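Local coordinates for glycosyl hydrolase (Rhizobium leguminosarum bv. trifolii, PDB 5NDX), which probably hydrolyses O-glycosidic bonds as a family 39 glycosidase, the bacterial orthologue of human alpha-L-iduronidase, at residues V525-L538 and V604-L618. The protein carries 2 engineered substitutions. Numbering follows the deposited sequence.
Sequences VPDVGVPPAAPTGL and VCARDAFGRRSELCL. Unlike the reference sequence in segment 525-538: Ala534 (reference Thr). Unlike the reference sequence in segment 604-618: Arg607 (reference His), Leu618 (reference Val). With SO4 (sulfate ion), chain H; SO4 (sulfate ion), chain G.
Arg612 bends at chi3 (-66°) and Asp527 sets CG anti to its backbone N (chi1 -180°), which brings guanidinium and carboxylate together where a proline-rich linker runs from the nine-stranded sheet into the C-terminal beta domain, alongside a hairpin with a type I turn from Asp608 to Gly611. NH1 and NH2 of Arg612 reach end-on to one oxygen, Asp527 OD1, each at 2.8 Å, with the two planes 45° apart. That oxygen also takes the N-H of Gly529 in an Asx turn, while Asp527 OD2 pairs with Arg437 of the neighbouring strand. On its NE side the guanidinium binds Asp608, NE meeting the syn lone pair of OD2 at 2.8 Å and NH2, shared with Asp527, reaching the same OD2 from above the carboxylate plane. A lysine in place of Arg612, with a single ammonium group, would probably leave Asp527 or Asp608 without its charge partner on this side. Asp527 CB lies over the face of the Phe610 ring, 4.0 Å from its centroid, a CH-pi contact. Water joins Val530 O to Asp608 OD2. Farther along, Pro532 CG packs 4.1 Å from Ala606 CB, and Pro535 lies against Val604, with Tyr567 and Trp556 adding to this apolar layer. The Cys605-Cys617 disulfide ties the hairpin arms together. Ser614 OG accepts the N-H of Ala606 across the arms at 3.0 Å and donates to Leu616 O on its own arm at 2.7 Å.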
ATOM      1  N   VAL A 525      -9.176  -7.446  21.357  1.00 32.87           N
ATOM      2  CA  VAL A 525      -7.828  -7.721  21.825  1.00 33.91           C
ATOM      3  C   VAL A 525      -7.824  -8.026  23.338  1.00 33.93           C
ATOM      4  O   VAL A 525      -8.560  -7.409  24.063  1.00 33.42           O
ATOM      5  CB  VAL A 525      -6.854  -6.591  21.497  1.00 33.83           C
ATOM      6  CG1 VAL A 525      -6.799  -6.409  20.011  1.00 35.02           C
ATOM      7  CG2 VAL A 525      -7.227  -5.274  22.154  1.00 36.12           C
ATOM      8  N   PRO A 526      -6.996  -8.991  23.793  1.00 36.10           N
ATOM      9  CA  PRO A 526      -6.937  -9.313  25.207  1.00 36.80           C
ATOM     10  C   PRO A 526      -6.144  -8.274  25.985  1.00 38.07           C
ATOM     11  O   PRO A 526      -5.469  -7.455  25.414  1.00 37.46           O
ATOM     12  CB  PRO A 526      -6.233 -10.671  25.235  1.00 37.86           C
ATOM     13  CG  PRO A 526      -5.322 -10.614  24.046  1.00 38.83           C
ATOM     14  CD  PRO A 526      -6.155  -9.898  22.991  1.00 37.23           C
ATOM     15  N   ASP A 527      -6.287  -8.295  27.297  1.00 41.43           N
ATOM     16  CA  ASP A 527      -5.563  -7.420  28.198  1.00 43.76           C
ATOM     17  C   ASP A 527      -4.218  -8.107  28.561  1.00 43.85           C
ATOM     18  O   ASP A 527      -4.217  -9.137  29.202  1.00 44.37           O
ATOM     19  CB  ASP A 527      -6.416  -7.175  29.445  1.00 45.16           C
ATOM     20  CG  ASP A 527      -5.749  -6.267  30.457  1.00 45.80           C
ATOM     21  OD1 ASP A 527      -4.662  -5.747  30.217  1.00 48.30           O
ATOM     22  OD2 ASP A 527      -6.328  -6.081  31.531  1.00 49.68           O
ATOM     23  N   VAL A 528      -3.084  -7.577  28.114  1.00 44.76           N
ATOM     24  CA  VAL A 528      -1.812  -8.223  28.463  1.00 46.33           C
ATOM     25  C   VAL A 528      -1.348  -7.824  29.890  1.00 46.63           C
ATOM     26  O   VAL A 528      -0.342  -8.260  30.303  1.00 47.15           O
ATOM     27  CB  VAL A 528      -0.698  -7.960  27.439  1.00 47.45           C
ATOM     28  CG1 VAL A 528      -1.140  -8.415  26.050  1.00 48.92           C
ATOM     29  CG2 VAL A 528      -0.245  -6.477  27.435  1.00 45.94           C
ATOM     30  N   GLY A 529      -2.045  -6.939  30.580  1.00 46.33           N
ATOM     31  CA  GLY A 529      -1.739  -6.660  31.950  1.00 48.93           C
ATOM     32  C   GLY A 529      -0.823  -5.486  32.226  1.00 50.62           C
ATOM     33  O   GLY A 529      -0.721  -5.087  33.374  1.00 51.38           O
ATOM     34  N   VAL A 530      -0.164  -4.926  31.203  1.00 47.33           N
ATOM     35  CA  VAL A 530       0.806  -3.828  31.385  1.00 46.30           C
ATOM     36  C   VAL A 530       0.580  -2.769  30.299  1.00 46.17           C
ATOM     37  O   VAL A 530      -0.044  -3.069  29.289  1.00 40.56           O
ATOM     38  CB  VAL A 530       2.272  -4.349  31.283  1.00 47.39           C
ATOM     39  CG1 VAL A 530       2.585  -5.286  32.440  1.00 52.12           C
ATOM     40  CG2 VAL A 530       2.537  -5.109  30.008  1.00 45.16           C
ATOM     41  N   PRO A 531       1.115  -1.559  30.481  1.00 45.96           N
ATOM     42  CA  PRO A 531       1.003  -0.577  29.429  1.00 45.99           C
ATOM     43  C   PRO A 531       1.778  -0.997  28.193  1.00 43.93           C
ATOM     44  O   PRO A 531       2.621  -1.861  28.259  1.00 41.73           O
ATOM     45  CB  PRO A 531       1.608   0.703  30.049  1.00 48.15           C
ATOM     46  CG  PRO A 531       1.673   0.432  31.521  1.00 49.43           C
ATOM     47  CD  PRO A 531       1.914  -1.041  31.618  1.00 49.19           C
ATOM     48  N   PRO A 532       1.427  -0.442  27.042  1.00 42.43           N
ATOM     49  CA  PRO A 532       2.127  -0.769  25.812  1.00 41.14           C
ATOM     50  C   PRO A 532       3.560  -0.193  25.803  1.00 40.65           C
ATOM     51  O   PRO A 532       3.851   0.782  26.514  1.00 38.40           O
ATOM     52  CB  PRO A 532       1.300  -0.035  24.768  1.00 42.33           C
ATOM     53  CG  PRO A 532       0.859   1.173  25.485  1.00 43.74           C
ATOM     54  CD  PRO A 532       0.569   0.737  26.893  1.00 43.37           C
ATOM     55  N   ALA A 533       4.405  -0.780  24.979  1.00 40.22           N
ATOM     56  CA  ALA A 533       5.745  -0.316  24.792  1.00 42.52           C
ATOM     57  C   ALA A 533       5.766   1.087  24.154  1.00 43.94           C
ATOM     58  O   ALA A 533       4.948   1.454  23.297  1.00 41.73           O
ATOM     59  CB  ALA A 533       6.506  -1.298  23.924  1.00 43.27           C
ATOM     60  N   ALA A 534       6.709   1.881  24.618  1.00 42.51           N
ATOM     61  CA  ALA A 534       6.887   3.216  24.113  1.00 41.98           C
ATOM     62  C   ALA A 534       7.320   3.196  22.643  1.00 38.06           C
ATOM     63  O   ALA A 534       7.937   2.238  22.175  1.00 36.70           O
ATOM     64  CB  ALA A 534       7.876   3.977  24.981  1.00 43.60           C
ATOM     65  N   PRO A 535       6.918   4.210  21.881  1.00 35.97           N
ATOM     66  CA  PRO A 535       7.420   4.278  20.501  1.00 36.95           C
ATOM     67  C   PRO A 535       8.928   4.577  20.459  1.00 36.16           C
ATOM     68  O   PRO A 535       9.467   5.032  21.443  1.00 35.33           O
ATOM     69  CB  PRO A 535       6.657   5.456  19.886  1.00 37.42           C
ATOM     70  CG  PRO A 535       5.776   5.980  20.934  1.00 38.57           C
ATOM     71  CD  PRO A 535       6.066   5.342  22.244  1.00 36.81           C
ATOM     72  N   THR A 536       9.553   4.415  19.305  1.00 36.16           N
ATOM     73  CA  THR A 536      10.976   4.629  19.139  1.00 37.64           C
ATOM     74  C   THR A 536      11.323   5.363  17.869  1.00 37.52           C
ATOM     75  O   THR A 536      10.531   5.384  16.913  1.00 36.56           O
ATOM     76  CB  THR A 536      11.744   3.301  19.134  1.00 38.52           C
ATOM     77  OG1 THR A 536      11.418   2.528  17.977  1.00 40.00           O
ATOM     78  CG2 THR A 536      11.434   2.481  20.391  1.00 39.37           C
ATOM     79  N   GLY A 537      12.524   5.932  17.832  1.00 36.72           N
ATOM     80  CA  GLY A 537      13.087   6.414  16.549  1.00 38.03           C
ATOM     81  C   GLY A 537      12.352   7.636  15.975  1.00 37.34           C
ATOM     82  O   GLY A 537      12.120   7.705  14.789  1.00 39.47           O
ATOM     83  N   LEU A 538      11.995   8.599  16.818  1.00 37.60           N
ATOM     84  CA  LEU A 538      11.246   9.752  16.359  1.00 41.64           C
ATOM     85  C   LEU A 538      12.110  10.655  15.517  1.00 44.17           C
ATOM     86  O   LEU A 538      13.097  11.126  16.033  1.00 46.83           O
ATOM     87  CB  LEU A 538      10.739  10.576  17.522  1.00 42.79           C
ATOM     88  CG  LEU A 538      10.004  11.880  17.182  1.00 42.11           C
ATOM     89  CD1 LEU A 538       8.778  11.601  16.330  1.00 40.97           C
ATOM     90  CD2 LEU A 538       9.571  12.584  18.448  1.00 43.68           C
ATOM     91  N   VAL A 604       5.763  11.603  21.521  1.00 40.52           N
ATOM     92  CA  VAL A 604       4.790  10.648  21.027  1.00 41.03           C
ATOM     93  C   VAL A 604       4.571   9.579  22.100  1.00 41.35           C
ATOM     94  O   VAL A 604       5.557   9.052  22.621  1.00 40.25           O
ATOM     95  CB  VAL A 604       5.252  10.040  19.686  1.00 40.71           C
ATOM     96  CG1 VAL A 604       4.220   9.061  19.185  1.00 42.33           C
ATOM     97  CG2 VAL A 604       5.416  11.131  18.646  1.00 41.82           C
ATOM     98  N   CYS A 605       3.301   9.314  22.453  1.00 39.64           N
ATOM     99  CA  CYS A 605       2.892   8.295  23.418  1.00 41.48           C
ATOM    100  C   CYS A 605       2.118   7.211  22.696  1.00 40.80           C
ATOM    101  O   CYS A 605       1.370   7.513  21.780  1.00 38.96           O
ATOM    102  CB  CYS A 605       1.985   8.922  24.497  1.00 48.42           C
ATOM    103  SG  CYS A 605       2.808  10.383  25.254  1.00 70.57           S
ATOM    104  N   ALA A 606       2.272   5.960  23.112  1.00 39.09           N
ATOM    105  CA  ALA A 606       1.404   4.892  22.671  1.00 38.80           C
ATOM    106  C   ALA A 606       0.313   4.718  23.705  1.00 40.27           C
ATOM    107  O   ALA A 606       0.554   4.983  24.890  1.00 39.46           O
ATOM    108  CB  ALA A 606       2.163   3.604  22.447  1.00 37.18           C
ATOM    109  N   ARG A 607      -0.894   4.378  23.232  1.00 37.56           N
ATOM    110  CA  ARG A 607      -2.056   4.061  24.062  1.00 40.31           C
ATOM    111  C   ARG A 607      -2.652   2.745  23.603  1.00 38.24           C
ATOM    112  O   ARG A 607      -2.835   2.539  22.409  1.00 37.27           O
ATOM    113  CB  ARG A 607      -3.122   5.128  23.982  1.00 44.79           C
ATOM    114  CG  ARG A 607      -2.873   6.289  24.907  1.00 53.27           C
ATOM    115  CD  ARG A 607      -4.163   6.984  25.324  1.00 60.20           C
ATOM    116  NE  ARG A 607      -3.755   8.192  26.033  1.00 64.25           N
ATOM    117  CZ  ARG A 607      -3.473   8.264  27.330  1.00 68.83           C
ATOM    118  NH1 ARG A 607      -3.625   7.211  28.125  1.00 71.41           N
ATOM    119  NH2 ARG A 607      -3.057   9.417  27.852  1.00 70.22           N
ATOM    120  N   ASP A 608      -2.889   1.838  24.534  1.00 35.26           N
ATOM    121  CA  ASP A 608      -3.501   0.598  24.181  1.00 36.41           C
ATOM    122  C   ASP A 608      -5.021   0.778  24.229  1.00 37.04           C
ATOM    123  O   ASP A 608      -5.535   1.831  24.639  1.00 35.07           O
ATOM    124  CB  ASP A 608      -3.005  -0.557  25.036  1.00 38.08           C
ATOM    125  CG  ASP A 608      -3.398  -0.461  26.508  1.00 38.98           C
ATOM    126  OD1 ASP A 608      -4.315   0.298  26.873  1.00 39.84           O
ATOM    127  OD2 ASP A 608      -2.745  -1.190  27.299  1.00 41.61           O
ATOM    128  N   ALA A 609      -5.729  -0.264  23.858  1.00 37.20           N
ATOM    129  CA  ALA A 609      -7.185  -0.163  23.788  1.00 37.88           C
ATOM    130  C   ALA A 609      -7.847  -0.135  25.184  1.00 39.63           C
ATOM    131  O   ALA A 609      -9.022   0.187  25.298  1.00 39.42           O
ATOM    132  CB  ALA A 609      -7.735  -1.288  22.920  1.00 37.65           C
ATOM    133  N   PHE A 610      -7.082  -0.405  26.249  1.00 38.50           N
ATOM    134  CA  PHE A 610      -7.592  -0.292  27.601  1.00 38.78           C
ATOM    135  C   PHE A 610      -7.352   1.111  28.176  1.00 40.93           C
ATOM    136  O   PHE A 610      -7.539   1.301  29.333  1.00 41.79           O
ATOM    137  CB  PHE A 610      -7.009  -1.416  28.474  1.00 37.70           C
ATOM    138  CG  PHE A 610      -7.316  -2.769  27.928  1.00 37.28           C
ATOM    139  CD1 PHE A 610      -6.533  -3.318  26.940  1.00 37.83           C
ATOM    140  CD2 PHE A 610      -8.455  -3.444  28.318  1.00 38.81           C
ATOM    141  CE1 PHE A 610      -6.835  -4.540  26.387  1.00 37.14           C
ATOM    142  CE2 PHE A 610      -8.779  -4.664  27.746  1.00 37.42           C
ATOM    143  CZ  PHE A 610      -7.969  -5.201  26.782  1.00 37.14           C
ATOM    144  N   GLY A 611      -6.945   2.081  27.358  1.00 42.43           N
ATOM    145  CA  GLY A 611      -6.635   3.417  27.811  1.00 43.97           C
ATOM    146  C   GLY A 611      -5.261   3.616  28.483  1.00 44.86           C
ATOM    147  O   GLY A 611      -4.979   4.703  28.915  1.00 45.25           O
ATOM    148  N   ARG A 612      -4.394   2.611  28.549  1.00 42.71           N
ATOM    149  CA  ARG A 612      -3.114   2.814  29.222  1.00 43.88           C
ATOM    150  C   ARG A 612      -2.078   3.464  28.297  1.00 44.22           C
ATOM    151  O   ARG A 612      -1.905   3.032  27.173  1.00 45.61           O
ATOM    152  CB  ARG A 612      -2.576   1.500  29.769  1.00 44.12           C
ATOM    153  CG  ARG A 612      -3.502   0.882  30.815  1.00 45.95           C
ATOM    154  CD  ARG A 612      -3.032  -0.505  31.239  1.00 46.12           C
ATOM    155  NE  ARG A 612      -3.143  -1.435  30.101  1.00 47.99           N
ATOM    156  CZ  ARG A 612      -3.509  -2.713  30.175  1.00 46.66           C
ATOM    157  NH1 ARG A 612      -3.824  -3.281  31.321  1.00 45.96           N
ATOM    158  NH2 ARG A 612      -3.512  -3.450  29.077  1.00 46.96           N
ATOM    159  N   ARG A 613      -1.405   4.480  28.799  1.00 44.09           N
ATOM    160  CA  ARG A 613      -0.325   5.167  28.105  1.00 47.93           C
ATOM    161  C   ARG A 613       0.978   4.450  28.286  1.00 44.27           C
ATOM    162  O   ARG A 613       1.232   3.920  29.343  1.00 44.35           O
ATOM    163  CB  ARG A 613      -0.159   6.597  28.613  1.00 51.93           C
ATOM    164  CG  ARG A 613       0.533   7.465  27.572  1.00 59.80           C
ATOM    165  CD  ARG A 613       0.829   8.922  27.975  1.00 63.65           C
ATOM    166  NE  ARG A 613       1.547   9.204  29.226  1.00 68.77           N
ATOM    167  CZ  ARG A 613       2.730   8.734  29.610  1.00 71.25           C
ATOM    168  NH1 ARG A 613       3.393   7.844  28.900  1.00 74.59           N
ATOM    169  NH2 ARG A 613       3.245   9.127  30.764  1.00 73.63           N
ATOM    170  N   SER A 614       1.819   4.435  27.262  1.00 43.14           N
ATOM    171  CA  SER A 614       3.171   3.877  27.402  1.00 45.33           C
ATOM    172  C   SER A 614       3.831   4.739  28.466  1.00 53.94           C
ATOM    173  O   SER A 614       3.786   5.964  28.347  1.00 49.86           O
ATOM    174  CB  SER A 614       3.976   3.931  26.107  1.00 41.48           C
ATOM    175  OG  SER A 614       3.914   5.210  25.511  1.00 38.07           O
ATOM    176  N   GLU A 615       4.328   4.090  29.535  1.00 65.72           N
ATOM    177  CA  GLU A 615       5.002   4.751  30.703  1.00 73.90           C
ATOM    178  C   GLU A 615       6.078   5.795  30.302  1.00 72.88           C
ATOM    179  O   GLU A 615       6.263   6.823  30.950  1.00 76.48           O
ATOM    180  CB  GLU A 615       5.630   3.685  31.619  1.00 80.68           C
ATOM    181  CG  GLU A 615       4.646   3.102  32.630  1.00 88.68           C
ATOM    182  CD  GLU A 615       5.113   1.777  33.220  1.00 95.15           C
ATOM    183  OE1 GLU A 615       4.271   1.068  33.815  1.00 96.06           O
ATOM    184  OE2 GLU A 615       6.313   1.436  33.085  1.00 99.77           O
ATOM    185  N   LEU A 616       6.743   5.497  29.200  1.00 68.90           N
ATOM    186  CA  LEU A 616       7.648   6.377  28.536  1.00 65.85           C
ATOM    187  C   LEU A 616       6.880   6.944  27.295  1.00 58.56           C
ATOM    188  O   LEU A 616       6.257   6.193  26.542  1.00 50.72           O
ATOM    189  CB  LEU A 616       8.842   5.498  28.130  1.00 68.49           C
ATOM    190  CG  LEU A 616      10.309   5.770  27.694  1.00 76.13           C
ATOM    191  CD1 LEU A 616      11.104   4.566  28.190  1.00 74.42           C
ATOM    192  CD2 LEU A 616      10.609   5.977  26.187  1.00 72.00           C
ATOM    193  N   CYS A 617       6.954   8.257  27.122  1.00 49.09           N
ATOM    194  CA  CYS A 617       6.811   8.894  25.838  1.00 52.28           C
ATOM    195  C   CYS A 617       8.178   9.003  25.133  1.00 49.09           C
ATOM    196  O   CYS A 617       9.194   8.804  25.756  1.00 50.72           O
ATOM    197  CB  CYS A 617       6.018  10.208  25.993  1.00 58.11           C
ATOM    198  SG  CYS A 617       4.323   9.732  26.581  1.00 62.21           S
ATOM    199  N   LEU A 618       8.157   9.139  23.812  1.00 44.12           N
ATOM    200  CA  LEU A 618       9.343   9.284  22.975  0.50 45.63           C
ATOM    201  C   LEU A 618       9.435  10.753  22.609  1.00 45.04           C
ATOM    202  O   LEU A 618       8.500  11.279  22.020  1.00 44.27           O
ATOM    203  CB  LEU A 618       9.197   8.441  21.702  0.50 46.76           C
ATOM    204  CG  LEU A 618      10.474   8.044  20.983  0.50 45.83           C
ATOM    205  CD1 LEU A 618      11.245   9.226  20.514  0.50 48.20           C
ATOM    206  CD2 LEU A 618      11.328   7.333  21.983  0.50 50.10           C
TER
HETATM  207  S   SO4 H 707       8.988   0.211  26.940  1.00111.18           S
HETATM  208  O1  SO4 H 707       7.911  -0.636  27.507  1.00113.18           O
HETATM  209  O2  SO4 H 707      10.196   0.084  27.791  1.00121.30           O
HETATM  210  O3  SO4 H 707       9.298  -0.268  25.572  1.00105.49           O
HETATM  211  O4  SO4 H 707       8.581   1.635  26.921  1.00102.78           O
HETATM  212  S   SO4 G 706      -2.385   9.412  31.178  1.00118.48           S
HETATM  213  O1  SO4 G 706      -3.241   9.574  32.381  1.00122.87           O
HETATM  214  O2  SO4 G 706      -2.633   8.085  30.574  1.00117.46           O
HETATM  215  O3  SO4 G 706      -2.708  10.476  30.199  1.00117.42           O
HETATM  216  O4  SO4 G 706      -0.957   9.516  31.559  1.00120.73           O
HETATM  217  O   HOH W   1      -0.765  -2.812  26.673  1.00 40.01           O
HETATM  218  O   HOH W   2       5.309   1.371  28.643  1.00 50.12           O